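Long-range contacts in sulfur oxidation protein soxB (Thermus thermophilus, PDB 2WDD), which probably acts as a dimanganese thiosulfohydrolase of the Sox sulfur-oxidation pathway, hydrolysing the sulfur-sulfur bond of a cysteine S-thiosulfonate: residues F98-G103 with L335-P340; T369-R374 with T408-G413; Y21-Y26 with R328-P333; Y45-P50 with R556-T561. One frame throughout, in Å; residues are numbered along the deposited sequence.

Contact 1 of 4, residues F98-G103 with L335-P340; sequences FGPIGG and LAEHLP
Leu335 sets its CD2 methyl between Phe98 and Ile101, where two loops of the metallophosphatase-like N-terminal domain meet: the link between helices 91-98 and 104-120, and the exit from edge strand 323-333. This is the tight part of the contact. Leu335 CD2 lies 3.9 Å from Ile101 CG2 and 4.1 Å from Phe98 CB. Although the Leu335 side chain starts out away from the other loop, chi1 of -66° places CG opposite the carbonyl carbon; with CD1 as the branch trans to CA, the other methyl, CD2, is the one that meets loop 98-103. Tyr84 and Leu85 of helix 81-86 pack on the same cluster. Gly99, the first residue past helix 91-98, has positive phi (90°), and at its backbone angles a beta carbon would jam against the carbonyl O of Phe98 and also run into the Glu337 carboxylate. The other side is looser and polar. Glu337, a solvent-exposed residue, extends its chain across Pro100 at about a right angle, bringing OE2 to 3.7 Å from Pro100 CD and 3.6 Å from Gly99 CA. The His338 ring turns its edge to Phe98 O, while a bound tert-butyl alcohol touches both His338 and Leu335. A water bridges the two backbones: it donates to Phe98 O at 2.8 Å and to Pro100 O at 2.8 Å, and it accepts from Glu337 N at 3.0 Å.

Contact 2 of 4, residues T369-R374 with T408-G413; sequences TLLYKR and TTILPG
Leu371 and Ile410 form a single antiparallel beta bridge, a hydrogen-bonded pair joining two otherwise irregular segments, of which 408-413 belongs to the 5'-nucleotidase C-terminal family region. Leu371 N donates to Ile410 O over 2.9 Å at a nearly straight 167°. The return bond, from Ile410 N to Leu371 O, is also 2.9 Å long but more bent, at 156°. Both donors lie in the plane of the carbonyl they meet. Their side chains share one side of the pair, CB of Leu371 lying 3.8 Å from CB of Ile410, with Tyr424 of helix 418-425 packed against both. Leu370 next door can be traced outward. Its CA makes a CA-H...O contact of 3.3 Å with Ile410 O. From CB, chi1 of -172° sets CG anti to the backbone N, and CG comes to 4.1 Å from the same Ile410 O. At the tip CD1 approaches that oxygen still more closely and lies 3.5 Å from Thr409 CG2, with Leu411 CD2 a little farther off; CD2 turns away from 408-413. Past the bridge a water takes over, accepting from Lys373 N and donating to Thr408 O. Thr409 OG1, which also bonds Met47 N, holds this water at 2.6 Å.

Contact 3 of 4, residues Y21-Y26 with R328-P333; sequences YDLPPY and RVRVLP
Arg328 leaves its strand with CG trans to the backbone N (chi1 -176°) and bends only at chi3, 66°, which carries the guanidinium end-on to Pro24 O; Tyr26 has a similarly trans chi1, and the two side chains slide past each other in opposite directions. The N-terminal segment 21-26 runs roughly antiparallel to edge strand 323-333 of the six-stranded mixed sheet, held by side chains, two of which reach backbone carbonyls. NH1 and NH2 of Arg328 both grip Pro24 O, at 2.9 Å and 2.8 Å: NH2 comes nearly along the C=O axis, NH1 from above the carbonyl plane. Tyr26 CB sits 3.6 Å above one guanidinium face and Leu23 CD2 over the other, while Arg328 CB makes a CH-pi contact 4.1 Å from the Tyr26 ring centroid. Replacing Arg328 with a leucine would probably leave Pro24 O and Asp316, its salt-bridge partner, without their mate. Leu23 CD1 bridges to Arg330 CG at 3.9 Å and Leu332 CD2 at 4.1 Å. At the far end Tyr21 OH donates to Pro333 O over 2.6 Å, tilted 26° from the carbonyl plane. Polar grips near both ends, with apolar packing between, are consistent with a segment held in place along the strand without backbone pairing to it.

Contact 4 of 4, residues Y45-P50 with R556-T561; sequences YFMEPP and RLPEVT
Met47 reaches Pro558 with its thioether, joining the loop after strand 29-34 to the C-terminal tail by plain loop-to-loop packing. Chi1 of -173° and a trans chi2 run the methionine chain straight out from the backbone, and only chi3, 87°, bends it. That last turn lays CE 4.0 Å from both CB and CG of Pro558, with SD 4.1 Å from CB, so that the chain crosses the proline ring at about a right angle. Tyr372 packs on Pro558 as well. Pro50 meets the same ring obliquely: its CG is 3.8 Å from Pro558 CD. Pro50 CB also rests 3.5 Å from Arg556 O, a carbonyl that accepts from Asn51 ND2. Of the Arg556 side chain, CB makes the contact, 3.8 Å from Pro50 O. Bends at its second and third torsions then curl the chain away, and the guanidinium makes a salt bridge with Glu68. The two segments therefore meet through van der Waals contact of proline rings, a thioether and carbonyl oxygens, which suggests that shape more than charge sets their fit, while the directional bonds go to neighbouring residues.

Contacts 2 and 4 form the closest pair, their centres 8 Å apart: Thr409 N probably donates to Tyr45 O at 2.8 Å, and both contacts 1 and 2 nest within the chain loop that contact 4 closes. Tyr45 also reaches contact 1, its CE1 lying 3.5 Å from Pro100 CA. Contact 1 continues into contact 3 through Leu339 CD2 and Tyr21 CE2, 3.7 Å apart, whereas contacts 2 and 3 stay about 14 Å apart at their nearest atoms. The dimanganese site lies beyond direct reach of contacts 1 and 2: the side chains of Lys373 and Ile101 are about 11 and 14 Å from a manganese ion, and that of Thr408 about 9 Å from the side chain of its ligand His38.

Contact 1 of 4, residues F98-G103 with L335-P340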
# COMPACT_ATOMS: atom_id res chain seq x y z
N PHE A 98 8.96 3.91 20.77
CA PHE A 98 9.82 4.36 19.69
C PHE A 98 9.33 5.59 18.94
O PHE A 98 10.09 6.19 18.19
CB PHE A 98 10.06 3.22 18.70
CG PHE A 98 10.76 2.02 19.30
CD1 PHE A 98 11.98 2.16 19.96
CD2 PHE A 98 10.15 0.78 19.29
CE1 PHE A 98 12.59 1.07 20.55
CE2 PHE A 98 10.76 -0.33 19.86
CZ PHE A 98 12.00 -0.19 20.47
N GLY A 99 8.07 5.95 19.12
CA GLY A 99 7.55 7.11 18.43
C GLY A 99 6.96 6.79 17.07
O GLY A 99 6.95 5.64 16.64
N PRO A 100 6.43 7.81 16.39
CA PRO A 100 5.80 7.63 15.08
C PRO A 100 6.83 7.27 14.02
O PRO A 100 8.04 7.53 14.17
CB PRO A 100 5.23 9.03 14.78
CG PRO A 100 6.17 9.95 15.50
CD PRO A 100 6.51 9.24 16.77
N ILE A 101 6.33 6.70 12.93
CA ILE A 101 7.17 6.34 11.79
C ILE A 101 6.93 7.34 10.65
O ILE A 101 6.00 8.15 10.68
CB ILE A 101 6.92 4.89 11.33
CG1 ILE A 101 5.44 4.64 11.01
CG2 ILE A 101 7.41 3.89 12.37
CD1 ILE A 101 4.96 5.28 9.71
N GLY A 102 7.80 7.27 9.65
CA GLY A 102 7.65 8.08 8.46
C GLY A 102 7.78 9.57 8.63
O GLY A 102 8.45 10.07 9.54
N GLY A 103 7.12 10.28 7.72
CA GLY A 103 7.21 11.72 7.58
C GLY A 103 8.23 11.95 6.48
O GLY A 103 9.26 11.26 6.41
N LEU A 335 12.24 6.54 11.97
CA LEU A 335 11.70 6.98 13.25
C LEU A 335 12.04 8.44 13.47
O LEU A 335 13.19 8.78 13.73
CB LEU A 335 12.25 6.12 14.39
CG LEU A 335 11.85 4.64 14.38
CD1 LEU A 335 12.75 3.84 15.29
CD2 LEU A 335 10.39 4.48 14.81
N ALA A 336 11.04 9.30 13.31
CA ALA A 336 11.24 10.74 13.44
C ALA A 336 11.89 11.19 14.74
O ALA A 336 12.61 12.19 14.77
CB ALA A 336 9.93 11.49 13.21
N GLU A 337 11.63 10.47 15.83
CA GLU A 337 12.24 10.83 17.12
C GLU A 337 13.71 10.43 17.19
O GLU A 337 14.40 10.79 18.14
CB GLU A 337 11.49 10.17 18.28
CG GLU A 337 10.08 10.67 18.46
CD GLU A 337 9.44 10.16 19.73
OE1 GLU A 337 10.14 9.56 20.57
OE2 GLU A 337 8.22 10.38 19.89
N HIS A 338 14.18 9.68 16.21
CA HIS A 338 15.54 9.15 16.26
C HIS A 338 16.42 9.50 15.06
O HIS A 338 17.47 8.89 14.85
CB HIS A 338 15.47 7.65 16.51
CG HIS A 338 14.70 7.31 17.74
ND1 HIS A 338 15.24 7.44 19.01
CD2 HIS A 338 13.39 7.01 17.92
CE1 HIS A 338 14.31 7.17 19.91
NE2 HIS A 338 13.18 6.91 19.27
N LEU A 339 15.97 10.49 14.31
CA LEU A 339 16.69 10.96 13.14
C LEU A 339 16.81 12.47 13.18
O LEU A 339 15.97 13.16 13.77
CB LEU A 339 15.92 10.56 11.87
CG LEU A 339 15.98 9.07 11.53
CD1 LEU A 339 14.90 8.73 10.50
CD2 LEU A 339 17.37 8.70 11.02
N PRO A 340 17.84 13.01 12.54
CA PRO A 340 18.00 14.47 12.49
C PRO A 340 16.96 15.04 11.53
O PRO A 340 16.34 14.30 10.75
CB PRO A 340 19.40 14.65 11.90
CG PRO A 340 19.69 13.38 11.19
CD PRO A 340 19.00 12.31 11.97
O HOH W 1 9.95 8.01 16.11

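Contact 2 of 4, residues T369-R374 with T408-G413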
# COMPACT_ATOMS: atom_id res chain seq x y z
N THR A 369 -9.64 4.22 21.61
CA THR A 369 -8.92 2.99 21.38
C THR A 369 -8.24 2.98 20.01
O THR A 369 -8.42 3.89 19.22
CB THR A 369 -9.83 1.76 21.55
OG1 THR A 369 -10.85 1.81 20.55
CG2 THR A 369 -10.49 1.76 22.93
N LEU A 370 -7.44 1.95 19.77
CA LEU A 370 -6.68 1.83 18.53
C LEU A 370 -7.56 1.70 17.30
O LEU A 370 -8.38 0.80 17.21
CB LEU A 370 -5.84 0.56 18.60
CG LEU A 370 -4.83 0.36 17.46
CD1 LEU A 370 -3.74 1.42 17.54
CD2 LEU A 370 -4.24 -1.06 17.53
N LEU A 371 -7.33 2.58 16.32
CA LEU A 371 -8.03 2.50 15.04
C LEU A 371 -6.99 2.08 14.00
O LEU A 371 -6.02 2.80 13.73
CB LEU A 371 -8.62 3.87 14.65
CG LEU A 371 -9.76 4.34 15.55
CD1 LEU A 371 -10.19 5.77 15.18
CD2 LEU A 371 -10.96 3.37 15.43
N TYR A 372 -7.15 0.87 13.47
CA TYR A 372 -6.22 0.35 12.46
C TYR A 372 -7.02 -0.00 11.22
O TYR A 372 -8.24 -0.23 11.29
CB TYR A 372 -5.44 -0.87 12.97
CG TYR A 372 -6.30 -2.05 13.36
CD1 TYR A 372 -6.57 -3.07 12.46
CD2 TYR A 372 -6.86 -2.14 14.63
CE1 TYR A 372 -7.32 -4.18 12.82
CE2 TYR A 372 -7.63 -3.23 15.00
CZ TYR A 372 -7.89 -4.23 14.08
OH TYR A 372 -8.65 -5.32 14.44
N LYS A 373 -6.34 -0.05 10.08
CA LYS A 373 -6.98 -0.29 8.80
C LYS A 373 -6.67 -1.62 8.13
O LYS A 373 -7.55 -2.25 7.55
CB LYS A 373 -6.56 0.83 7.82
CG LYS A 373 -6.93 0.55 6.36
CD LYS A 373 -8.41 0.85 6.12
CE LYS A 373 -8.87 0.45 4.72
NZ LYS A 373 -10.18 1.10 4.41
N ARG A 374 -5.41 -2.04 8.16
CA ARG A 374 -5.01 -3.25 7.45
C ARG A 374 -5.40 -4.57 8.09
O ARG A 374 -5.20 -4.76 9.29
CB ARG A 374 -3.51 -3.22 7.14
CG ARG A 374 -3.09 -2.10 6.19
CD ARG A 374 -2.17 -2.63 5.11
NE ARG A 374 -2.66 -3.88 4.54
CZ ARG A 374 -1.89 -4.91 4.22
NH1 ARG A 374 -2.43 -6.01 3.70
NH2 ARG A 374 -0.58 -4.84 4.39
N THR A 408 -3.61 4.83 7.90
CA THR A 408 -2.80 5.25 9.03
C THR A 408 -3.37 4.57 10.26
O THR A 408 -4.38 3.86 10.16
CB THR A 408 -2.79 6.79 9.11
OG1 THR A 408 -1.77 7.25 10.02
CG2 THR A 408 -4.14 7.32 9.56
N THR A 409 -2.75 4.76 11.41
CA THR A 409 -3.21 4.11 12.63
C THR A 409 -3.36 5.17 13.73
O THR A 409 -2.42 5.92 13.98
CB THR A 409 -2.22 3.01 13.07
OG1 THR A 409 -2.02 2.07 12.00
CG2 THR A 409 -2.73 2.28 14.29
N ILE A 410 -4.52 5.21 14.38
CA ILE A 410 -4.77 6.18 15.46
C ILE A 410 -4.60 5.47 16.80
O ILE A 410 -5.22 4.45 17.06
CB ILE A 410 -6.19 6.76 15.35
CG1 ILE A 410 -6.46 7.24 13.93
CG2 ILE A 410 -6.39 7.89 16.36
CD1 ILE A 410 -5.50 8.29 13.50
N LEU A 411 -3.78 6.04 17.67
CA LEU A 411 -3.52 5.42 18.97
C LEU A 411 -4.62 5.77 19.96
O LEU A 411 -5.32 6.77 19.81
CB LEU A 411 -2.19 5.91 19.53
CG LEU A 411 -0.92 5.62 18.71
CD1 LEU A 411 0.31 6.12 19.50
CD2 LEU A 411 -0.84 4.12 18.45
N PRO A 412 -4.73 4.98 21.03
CA PRO A 412 -5.72 5.32 22.06
C PRO A 412 -5.43 6.71 22.61
O PRO A 412 -4.27 7.05 22.89
CB PRO A 412 -5.47 4.26 23.14
CG PRO A 412 -4.87 3.10 22.41
CD PRO A 412 -4.03 3.71 21.33
N GLY A 413 -6.47 7.52 22.75
CA GLY A 413 -6.34 8.87 23.27
C GLY A 413 -5.92 9.90 22.24
O GLY A 413 -5.85 11.09 22.55
O HOH W 2 -3.85 1.18 10.32

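Contact 3 of 4, residues Y21-Y26 with R328-P333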
# COMPACT_ATOMS: atom_id res chain seq x y z
N TYR A 21 21.28 2.53 12.03
CA TYR A 21 21.74 3.24 10.84
C TYR A 21 23.23 3.22 10.51
O TYR A 21 23.61 3.47 9.36
CB TYR A 21 21.23 4.68 10.88
CG TYR A 21 19.79 4.79 11.34
CD1 TYR A 21 18.76 4.17 10.63
CD2 TYR A 21 19.46 5.52 12.48
CE1 TYR A 21 17.45 4.27 11.05
CE2 TYR A 21 18.14 5.62 12.90
CZ TYR A 21 17.15 4.99 12.18
OH TYR A 21 15.84 5.10 12.58
N ASP A 22 24.07 2.94 11.50
CA ASP A 22 25.52 2.92 11.28
C ASP A 22 25.99 1.59 10.70
O ASP A 22 26.49 0.73 11.42
CB ASP A 22 26.27 3.23 12.59
CG ASP A 22 27.75 3.44 12.37
OD1 ASP A 22 28.14 3.88 11.27
OD2 ASP A 22 28.54 3.17 13.30
N LEU A 23 25.85 1.45 9.39
CA LEU A 23 26.25 0.23 8.69
C LEU A 23 27.60 0.35 8.01
O LEU A 23 27.91 1.36 7.39
CB LEU A 23 25.19 -0.13 7.64
CG LEU A 23 23.83 -0.64 8.10
CD1 LEU A 23 22.82 -0.50 6.96
CD2 LEU A 23 23.94 -2.10 8.53
N PRO A 24 28.40 -0.73 8.05
CA PRO A 24 29.70 -0.72 7.37
C PRO A 24 29.48 -0.84 5.87
O PRO A 24 28.40 -1.22 5.41
CB PRO A 24 30.38 -1.98 7.91
CG PRO A 24 29.28 -2.86 8.38
CD PRO A 24 28.20 -1.94 8.87
N PRO A 25 30.51 -0.52 5.07
CA PRO A 25 30.37 -0.61 3.61
C PRO A 25 30.17 -2.05 3.16
O PRO A 25 30.58 -2.99 3.84
CB PRO A 25 31.73 -0.09 3.10
CG PRO A 25 32.30 0.70 4.23
CD PRO A 25 31.82 0.03 5.48
N TYR A 26 29.52 -2.22 2.01
CA TYR A 26 29.30 -3.53 1.43
C TYR A 26 28.97 -3.41 -0.05
O TYR A 26 28.04 -2.70 -0.42
CB TYR A 26 28.17 -4.28 2.13
CG TYR A 26 27.97 -5.70 1.62
CD1 TYR A 26 28.53 -6.79 2.28
CD2 TYR A 26 27.26 -5.94 0.44
CE1 TYR A 26 28.37 -8.08 1.80
CE2 TYR A 26 27.10 -7.24 -0.05
CZ TYR A 26 27.65 -8.30 0.64
OH TYR A 26 27.48 -9.58 0.17
N ARG A 328 23.30 -7.50 0.65
CA ARG A 328 22.98 -7.26 2.04
C ARG A 328 21.72 -6.40 2.06
O ARG A 328 21.66 -5.37 1.41
CB ARG A 328 24.12 -6.54 2.75
CG ARG A 328 23.87 -6.36 4.24
CD ARG A 328 24.98 -5.57 4.91
NE ARG A 328 25.03 -4.19 4.44
CZ ARG A 328 25.97 -3.32 4.78
NH1 ARG A 328 26.94 -3.67 5.62
NH2 ARG A 328 25.94 -2.09 4.28
N VAL A 329 20.71 -6.85 2.79
CA VAL A 329 19.44 -6.14 2.87
C VAL A 329 19.23 -5.70 4.31
O VAL A 329 19.36 -6.50 5.24
CB VAL A 329 18.28 -7.06 2.44
CG1 VAL A 329 16.93 -6.39 2.70
CG2 VAL A 329 18.43 -7.49 0.98
N ARG A 330 18.89 -4.43 4.49
CA ARG A 330 18.59 -3.92 5.81
C ARG A 330 17.35 -3.05 5.74
O ARG A 330 17.29 -2.12 4.95
CB ARG A 330 19.75 -3.11 6.38
CG ARG A 330 20.97 -3.95 6.70
CD ARG A 330 20.71 -4.91 7.85
NE ARG A 330 21.93 -5.62 8.24
CZ ARG A 330 22.27 -6.81 7.74
NH1 ARG A 330 21.49 -7.40 6.85
NH2 ARG A 330 23.40 -7.40 8.13
N VAL A 331 16.37 -3.36 6.59
CA VAL A 331 15.17 -2.55 6.70
C VAL A 331 15.51 -1.48 7.73
O VAL A 331 15.72 -1.79 8.91
CB VAL A 331 13.98 -3.40 7.18
CG1 VAL A 331 12.78 -2.49 7.56
CG2 VAL A 331 13.58 -4.43 6.11
N LEU A 332 15.62 -0.23 7.29
CA LEU A 332 15.95 0.87 8.19
C LEU A 332 14.69 1.60 8.66
O LEU A 332 14.00 2.25 7.87
CB LEU A 332 16.90 1.86 7.52
CG LEU A 332 18.14 1.24 6.90
CD1 LEU A 332 18.95 2.31 6.17
CD2 LEU A 332 18.99 0.55 7.97
N PRO A 333 14.36 1.48 9.95
CA PRO A 333 13.14 2.16 10.42
C PRO A 333 13.23 3.69 10.31
O PRO A 333 14.23 4.30 10.70
CB PRO A 333 13.03 1.73 11.89
CG PRO A 333 13.93 0.51 12.01
CD PRO A 333 15.04 0.77 11.04

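Contact 4 of 4, residues Y45-P50 with R556-T561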
# COMPACT_ATOMS: atom_id res chain seq x y z
N TYR A 45 1.46 6.83 12.60
CA TYR A 45 1.60 5.44 13.03
C TYR A 45 1.00 4.55 11.97
O TYR A 45 0.03 4.93 11.32
CB TYR A 45 0.92 5.23 14.37
CG TYR A 45 1.48 6.14 15.43
CD1 TYR A 45 2.62 5.79 16.15
CD2 TYR A 45 0.92 7.40 15.66
CE1 TYR A 45 3.16 6.65 17.11
CE2 TYR A 45 1.45 8.26 16.62
CZ TYR A 45 2.55 7.86 17.35
OH TYR A 45 3.07 8.72 18.30
N PHE A 46 1.59 3.38 11.77
CA PHE A 46 1.11 2.45 10.75
C PHE A 46 1.37 1.01 11.19
O PHE A 46 2.49 0.51 11.08
CB PHE A 46 1.81 2.73 9.41
CG PHE A 46 1.19 2.01 8.23
CD1 PHE A 46 0.22 2.62 7.45
CD2 PHE A 46 1.61 0.73 7.89
CE1 PHE A 46 -0.33 1.97 6.36
CE2 PHE A 46 1.05 0.06 6.82
CZ PHE A 46 0.07 0.68 6.05
N MET A 47 0.32 0.37 11.71
CA MET A 47 0.42 -1.00 12.18
C MET A 47 0.23 -2.00 11.05
O MET A 47 -0.66 -1.84 10.21
CB MET A 47 -0.65 -1.25 13.25
CG MET A 47 -0.53 -2.60 13.93
SD MET A 47 -1.87 -2.88 15.10
CE MET A 47 -3.07 -3.57 13.98
N GLU A 48 1.03 -3.07 11.07
CA GLU A 48 0.85 -4.14 10.11
C GLU A 48 -0.43 -4.90 10.40
O GLU A 48 -0.98 -4.84 11.51
CB GLU A 48 2.06 -5.09 10.12
CG GLU A 48 3.34 -4.39 9.66
CD GLU A 48 3.26 -3.91 8.22
OE1 GLU A 48 2.84 -4.69 7.34
OE2 GLU A 48 3.56 -2.73 7.97
N PRO A 49 -0.94 -5.65 9.41
CA PRO A 49 -2.20 -6.36 9.60
C PRO A 49 -2.15 -7.45 10.64
O PRO A 49 -1.18 -8.21 10.69
CB PRO A 49 -2.46 -7.00 8.23
CG PRO A 49 -1.12 -7.03 7.54
CD PRO A 49 -0.41 -5.79 8.05
N PRO A 50 -3.23 -7.62 11.39
CA PRO A 50 -3.25 -8.74 12.34
C PRO A 50 -3.46 -10.08 11.59
O PRO A 50 -3.11 -11.14 12.11
CB PRO A 50 -4.45 -8.43 13.25
CG PRO A 50 -4.81 -7.01 13.00
CD PRO A 50 -4.28 -6.63 11.64
N ARG A 556 -6.94 -13.36 14.40
CA ARG A 556 -6.23 -12.60 15.43
C ARG A 556 -6.63 -11.15 15.53
O ARG A 556 -6.97 -10.51 14.54
CB ARG A 556 -4.71 -12.69 15.22
CG ARG A 556 -4.17 -14.11 15.18
CD ARG A 556 -4.31 -14.77 16.55
NE ARG A 556 -3.62 -13.98 17.57
CZ ARG A 556 -2.32 -14.05 17.81
NH1 ARG A 556 -1.56 -14.89 17.12
NH2 ARG A 556 -1.77 -13.27 18.74
N LEU A 557 -6.50 -10.60 16.74
CA LEU A 557 -6.76 -9.19 16.99
C LEU A 557 -5.60 -8.58 17.76
O LEU A 557 -4.97 -9.23 18.60
CB LEU A 557 -8.02 -9.01 17.81
CG LEU A 557 -9.34 -9.32 17.11
CD1 LEU A 557 -10.47 -9.30 18.15
CD2 LEU A 557 -9.62 -8.31 16.00
N PRO A 558 -5.36 -7.29 17.54
CA PRO A 558 -4.30 -6.64 18.31
C PRO A 558 -4.85 -6.16 19.65
O PRO A 558 -6.05 -6.23 19.90
CB PRO A 558 -3.99 -5.40 17.46
CG PRO A 558 -5.35 -5.05 16.88
CD PRO A 558 -5.98 -6.38 16.55
N GLU A 559 -3.96 -5.65 20.50
CA GLU A 559 -4.35 -5.05 21.77
C GLU A 559 -4.70 -3.61 21.43
O GLU A 559 -3.87 -2.88 20.88
CB GLU A 559 -3.19 -5.09 22.76
CG GLU A 559 -3.40 -4.22 23.99
CD GLU A 559 -4.59 -4.66 24.81
OE1 GLU A 559 -4.63 -5.85 25.22
OE2 GLU A 559 -5.50 -3.84 25.04
N VAL A 560 -5.94 -3.21 21.69
CA VAL A 560 -6.39 -1.88 21.33
C VAL A 560 -6.35 -0.79 22.39
O VAL A 560 -6.80 0.32 22.14
CB VAL A 560 -7.75 -1.92 20.63
CG1 VAL A 560 -7.71 -2.89 19.45
CG2 VAL A 560 -8.83 -2.31 21.61
N THR A 561 -5.81 -1.11 23.57
CA THR A 561 -5.67 -0.12 24.64
C THR A 561 -4.20 0.08 24.93
O THR A 561 -3.35 -0.65 24.42
CB THR A 561 -6.44 -0.55 25.91
OG1 THR A 561 -5.81 -1.70 26.48
CG2 THR A 561 -7.88 -0.88 25.58